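Local structure of WA352 (Oryza sativa subsp. indica, 5ZT3) at residues V29-I32 with Q33-L37; N42-A45 with H46-Q49. The protein is a mitochondrial protein linked to cytoplasmic male sterility in rice, represented here by a helical fragment that carries its DUF8018 family region. All blocks are in the same frame, centred on the assembly; numbering follows the deposited sequence.

How the interactions relate
From the N terminus the chain first forms helix 29-37, where interaction 1 joins neighbouring turns; a short loop follows, and interaction 2 then shapes the entry into the long helix 45-72. Both contacts are local and close no large loop: they come in series along the chain, neither nesting nor crossing, with centres about 12 Å apart. They nevertheless touch in space. Gln-33 of interaction 1 approaches the backbone carbonyl of Met-48, and Leu-37, the last residue of the short helix, packs its CD2 on Pro-43 of interaction 2. The loop thus folds back so that the start of helix 45-72 lies beside helix 29-37.

Interaction 1. Residues V29-I32 with Q33-L37; sequences VQSI and QRRLL
Helix 29-37 is a short alpha-helix of just over two turns, and Ser-31 and Ile-32 in its first turn meet Arg-34, Arg-35 and Leu-36 in its second. The backbone is tied by successive i to i+4 bonds: Gln-33 N reaches Val-29 O at 2.9 Å, and the same i to i+4 step links Arg-34 to Gln-30, Arg-35 to Ser-31 and Leu-36 to Ile-32, the Arg-35 N to Ser-31 O bond being slightly longer at 3.1 Å. On the polar side, two guanidinium groups come to Ser-31 from different directions. Arg-34 bends at chi3 (68°) and doubles back, laying a face over Ser-31 CA, with Arg-34 NH2 3.5 Å from Ser-31 CB. Arg-35 leaves with CG beside its own backbone N and a chi3 of -122°, a combination that returns its planar end toward the start of the helix. Ser-31 O sits 3.3 Å above one face of the Arg-35 guanidinium, offset toward its rim, and Arg-35 NH1 rests 3.5 Å from Ile-32 CG1. Salt bridges to Asp-27 and Glu-95 fix this group from beyond the helix. Ser-31 OG accepts from Ser-28 N, the N3-to-N-cap half of a capping box. On the apolar side, Ile-32 and Leu-36 run side by side, pointing the same way, with Ile-32 CG2 and Leu-36 CD1 4.1 Å apart. Toward the long helix 45-72, Val-29 packs on Phe-59 and Ile-32 on Ala-55, while Gln-33 NE2 bonds to Ser-51 OG; the Arg-35 salt bridge to Glu-95 joins the helix to the loop before helix 98-111.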
loop_
_atom_site.group_PDB
_atom_site.type_symbol
_atom_site.label_atom_id
_atom_site.label_comp_id
_atom_site.label_asym_id
_atom_site.label_seq_id
_atom_site.Cartn_x
_atom_site.Cartn_y
_atom_site.Cartn_z
ATOM N N VAL A 29 -8.139 1.972 4.601
ATOM C CA VAL A 29 -7.709 1.611 5.952
ATOM C C VAL A 29 -8.418 0.342 6.409
ATOM O O VAL A 29 -7.793 -0.585 6.949
ATOM C CB VAL A 29 -7.951 2.780 6.924
ATOM C CG1 VAL A 29 -7.653 2.346 8.364
ATOM C CG2 VAL A 29 -7.100 3.984 6.539
ATOM N N GLN A 30 -9.733 0.269 6.183
ATOM C CA GLN A 30 -10.496 -0.879 6.659
ATOM C C GLN A 30 -10.069 -2.168 5.968
ATOM O O GLN A 30 -9.966 -3.220 6.617
ATOM C CB GLN A 30 -11.991 -0.633 6.476
ATOM C CG GLN A 30 -12.597 0.252 7.547
ATOM C CD GLN A 30 -14.068 0.527 7.302
ATOM O OE1 GLN A 30 -14.550 0.430 6.172
ATOM N NE2 GLN A 30 -14.790 0.860 8.363
ATOM N N SER A 31 -9.801 -2.121 4.661
ATOM C CA SER A 31 -9.417 -3.352 3.981
ATOM C C SER A 31 -8.038 -3.822 4.428
ATOM O O SER A 31 -7.807 -5.029 4.570
ATOM C CB SER A 31 -9.524 -3.209 2.458
ATOM O OG SER A 31 -8.467 -2.434 1.923
ATOM N N ILE A 32 -7.123 -2.886 4.697
ATOM C CA ILE A 32 -5.817 -3.266 5.232
ATOM C C ILE A 32 -5.966 -3.836 6.634
ATOM O O ILE A 32 -5.323 -4.834 6.984
ATOM C CB ILE A 32 -4.852 -2.070 5.192
ATOM C CG1 ILE A 32 -4.577 -1.671 3.746
ATOM C CG2 ILE A 32 -3.558 -2.378 5.947
ATOM C CD1 ILE A 32 -3.921 -0.304 3.608
ATOM N N GLN A 33 -6.817 -3.217 7.450
ATOM C CA GLN A 33 -7.036 -3.733 8.798
ATOM C C GLN A 33 -7.559 -5.164 8.759
ATOM O O GLN A 33 -7.106 -6.019 9.529
ATOM C CB GLN A 33 -8.015 -2.834 9.538
ATOM C CG GLN A 33 -8.274 -3.262 10.963
ATOM C CD GLN A 33 -9.220 -2.331 11.671
ATOM O OE1 GLN A 33 -9.896 -1.516 11.046
ATOM N NE2 GLN A 33 -9.272 -2.439 12.987
ATOM N N ARG A 34 -8.490 -5.444 7.849
ATOM C CA ARG A 34 -9.002 -6.799 7.689
ATOM C C ARG A 34 -7.890 -7.773 7.318
ATOM O O ARG A 34 -7.826 -8.892 7.849
ATOM C CB ARG A 34 -10.108 -6.782 6.630
ATOM C CG ARG A 34 -10.786 -8.107 6.343
ATOM C CD ARG A 34 -12.126 -7.869 5.638
ATOM N NE ARG A 34 -11.981 -7.342 4.278
ATOM C CZ ARG A 34 -12.184 -6.073 3.930
ATOM N NH1 ARG A 34 -12.542 -5.176 4.841
ATOM N NH2 ARG A 34 -12.028 -5.698 2.664
ATOM N N ARG A 35 -6.988 -7.368 6.422
ATOM C CA ARG A 35 -5.874 -8.244 6.067
ATOM C C ARG A 35 -4.933 -8.459 7.249
ATOM O O ARG A 35 -4.474 -9.584 7.481
ATOM C CB ARG A 35 -5.136 -7.732 4.822
ATOM C CG ARG A 35 -5.939 -7.908 3.545
ATOM C CD ARG A 35 -5.286 -7.219 2.356
ATOM N NE ARG A 35 -6.217 -6.258 1.796
ATOM C CZ ARG A 35 -5.906 -4.995 1.558
ATOM N NH1 ARG A 35 -4.680 -4.563 1.822
ATOM N NH2 ARG A 35 -6.811 -4.165 1.057
ATOM N N LEU A 36 -4.650 -7.406 8.021
ATOM C CA LEU A 36 -3.792 -7.559 9.195
ATOM C C LEU A 36 -4.408 -8.503 10.216
ATOM O O LEU A 36 -3.691 -9.247 10.893
ATOM C CB LEU A 36 -3.496 -6.202 9.838
ATOM C CG LEU A 36 -2.702 -5.230 8.974
ATOM C CD1 LEU A 36 -2.569 -3.886 9.675
ATOM C CD2 LEU A 36 -1.339 -5.829 8.655
ATOM N N LEU A 37 -5.737 -8.479 10.351
ATOM C CA LEU A 37 -6.401 -9.367 11.292
ATOM C C LEU A 37 -6.353 -10.828 10.850
ATOM O O LEU A 37 -6.450 -11.718 11.697
ATOM C CB LEU A 37 -7.838 -8.894 11.525
ATOM C CG LEU A 37 -7.972 -7.622 12.361
ATOM C CD1 LEU A 37 -9.378 -7.048 12.267
ATOM C CD2 LEU A 37 -7.621 -7.895 13.820
#

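Interaction 2. Residues N42-A45 with H46-Q49; sequences NPSA and HDMQ
Pro-43 and Met-48 make the close-packed part of this contact: the proline ring and the methionine chain cross at about a right angle, with Pro-43 CG 3.7 Å from Met-48 CG. Beyond CG the methionine bends at chi3 (-79°), which turns its methyl back toward the start of the helix, where Met-48 CE lies 3.5 Å from Ala-45 CA. Pro-43 CB also comes near the CB of Asp-47. The backbone enters helix 45-72 here, and Met-48 N donates to Ser-44 O at 2.9 Å, nearly in line with the carbonyl; Gln-49 N makes the following i to i+4 bond to Ala-45 O. The whole is a helix N-terminus with Ser-44 as N-cap. With chi1 at 59°, its OG stands between its own N and carbonyl carbon and faces into the first turn, where Ser-44 OG takes the N-H of Asp-47 N at 3.1 Å in a nearly straight bond (164°). Asp-47, at N3, answers through water rather than directly: the water accepts from Ser-44 N and donates to Asp-47 OD2 at 2.7 Å, so the direct second bond of a capping box is replaced by a water bridge. The positive end of the helix dipole would probably favour the charged form of the Asp-47 carboxylate, and OD2 has a weak further bond from Asn-40. Pro-43 at N' against Met-48 at N4 is the pairing of a hydrophobic staple. The solvent side is looser. His-46 touches the cap mainly through CB, 3.7 Å from Ser-44 OG, while its imidazole leads away from the loop. Gln-49 is exposed too, its extended chain passing Ala-45 O with Gln-49 CG 3.4 Å from that oxygen.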
loop_
_atom_site.group_PDB
_atom_site.type_symbol
_atom_site.label_atom_id
_atom_site.label_comp_id
_atom_site.label_asym_id
_atom_site.label_seq_id
_atom_site.Cartn_x
_atom_site.Cartn_y
_atom_site.Cartn_z
ATOM N N ASN A 42 -12.879 -13.084 15.284
ATOM C CA ASN A 42 -13.568 -12.481 16.425
ATOM C C ASN A 42 -12.550 -11.746 17.292
ATOM O O ASN A 42 -12.301 -12.136 18.438
ATOM C CB ASN A 42 -14.305 -13.549 17.235
ATOM C CG ASN A 42 -15.215 -12.955 18.287
ATOM O OD1 ASN A 42 -15.707 -11.835 18.139
ATOM N ND2 ASN A 42 -15.444 -13.704 19.360
ATOM N N PRO A 43 -11.953 -10.667 16.776
ATOM C CA PRO A 43 -10.840 -10.033 17.496
ATOM C C PRO A 43 -11.303 -9.291 18.739
ATOM O O PRO A 43 -12.405 -8.739 18.796
ATOM C CB PRO A 43 -10.258 -9.059 16.461
ATOM C CG PRO A 43 -11.422 -8.725 15.591
ATOM C CD PRO A 43 -12.235 -9.988 15.497
ATOM N N SER A 44 -10.425 -9.270 19.737
ATOM C CA SER A 44 -10.643 -8.433 20.904
ATOM C C SER A 44 -10.595 -6.961 20.511
ATOM O O SER A 44 -10.067 -6.584 19.457
ATOM C CB SER A 44 -9.553 -8.700 21.942
ATOM O OG SER A 44 -8.273 -8.432 21.399
ATOM N N ALA A 45 -11.150 -6.113 21.378
ATOM C CA ALA A 45 -11.028 -4.673 21.175
ATOM C C ALA A 45 -9.567 -4.267 21.062
ATOM O O ALA A 45 -9.216 -3.395 20.265
ATOM C CB ALA A 45 -11.712 -3.919 22.321
ATOM N N HIS A 46 -8.705 -4.897 21.853
ATOM C CA HIS A 46 -7.270 -4.641 21.803
ATOM C C HIS A 46 -6.690 -4.921 20.412
ATOM O O HIS A 46 -5.963 -4.087 19.847
ATOM C CB HIS A 46 -6.601 -5.506 22.874
ATOM C CG HIS A 46 -5.110 -5.545 22.795
ATOM N ND1 HIS A 46 -4.304 -4.588 23.372
ATOM C CD2 HIS A 46 -4.278 -6.448 22.226
ATOM C CE1 HIS A 46 -3.037 -4.896 23.154
ATOM N NE2 HIS A 46 -2.996 -6.023 22.464
ATOM N N ASP A 47 -7.005 -6.093 19.841
ATOM C CA ASP A 47 -6.504 -6.407 18.503
ATOM C C ASP A 47 -7.095 -5.492 17.438
ATOM O O ASP A 47 -6.412 -5.170 16.456
ATOM C CB ASP A 47 -6.773 -7.871 18.150
ATOM C CG ASP A 47 -5.804 -8.820 18.821
ATOM O OD1 ASP A 47 -4.801 -8.348 19.402
ATOM O OD2 ASP A 47 -6.051 -10.044 18.760
ATOM N N MET A 48 -8.352 -5.076 17.602
ATOM C CA MET A 48 -8.935 -4.119 16.666
ATOM C C MET A 48 -8.205 -2.787 16.730
ATOM O O MET A 48 -7.921 -2.177 15.691
ATOM C CB MET A 48 -10.421 -3.933 16.967
ATOM C CG MET A 48 -11.242 -5.125 16.540
ATOM S SD MET A 48 -13.021 -4.927 16.710
ATOM C CE MET A 48 -13.243 -5.202 18.462
ATOM N N GLN A 49 -7.883 -2.325 17.938
ATOM C CA GLN A 49 -7.150 -1.069 18.089
ATOM C C GLN A 49 -5.770 -1.158 17.449
ATOM O O GLN A 49 -5.359 -0.262 16.698
ATOM C CB GLN A 49 -7.008 -0.726 19.573
ATOM C CG GLN A 49 -8.241 -0.151 20.228
ATOM C CD GLN A 49 -8.093 -0.063 21.735
ATOM O OE1 GLN A 49 -6.976 -0.051 22.263
ATOM N NE2 GLN A 49 -9.219 -0.002 22.438
HETATM O O HOH W 1 -8.258 -11.266 19.742
#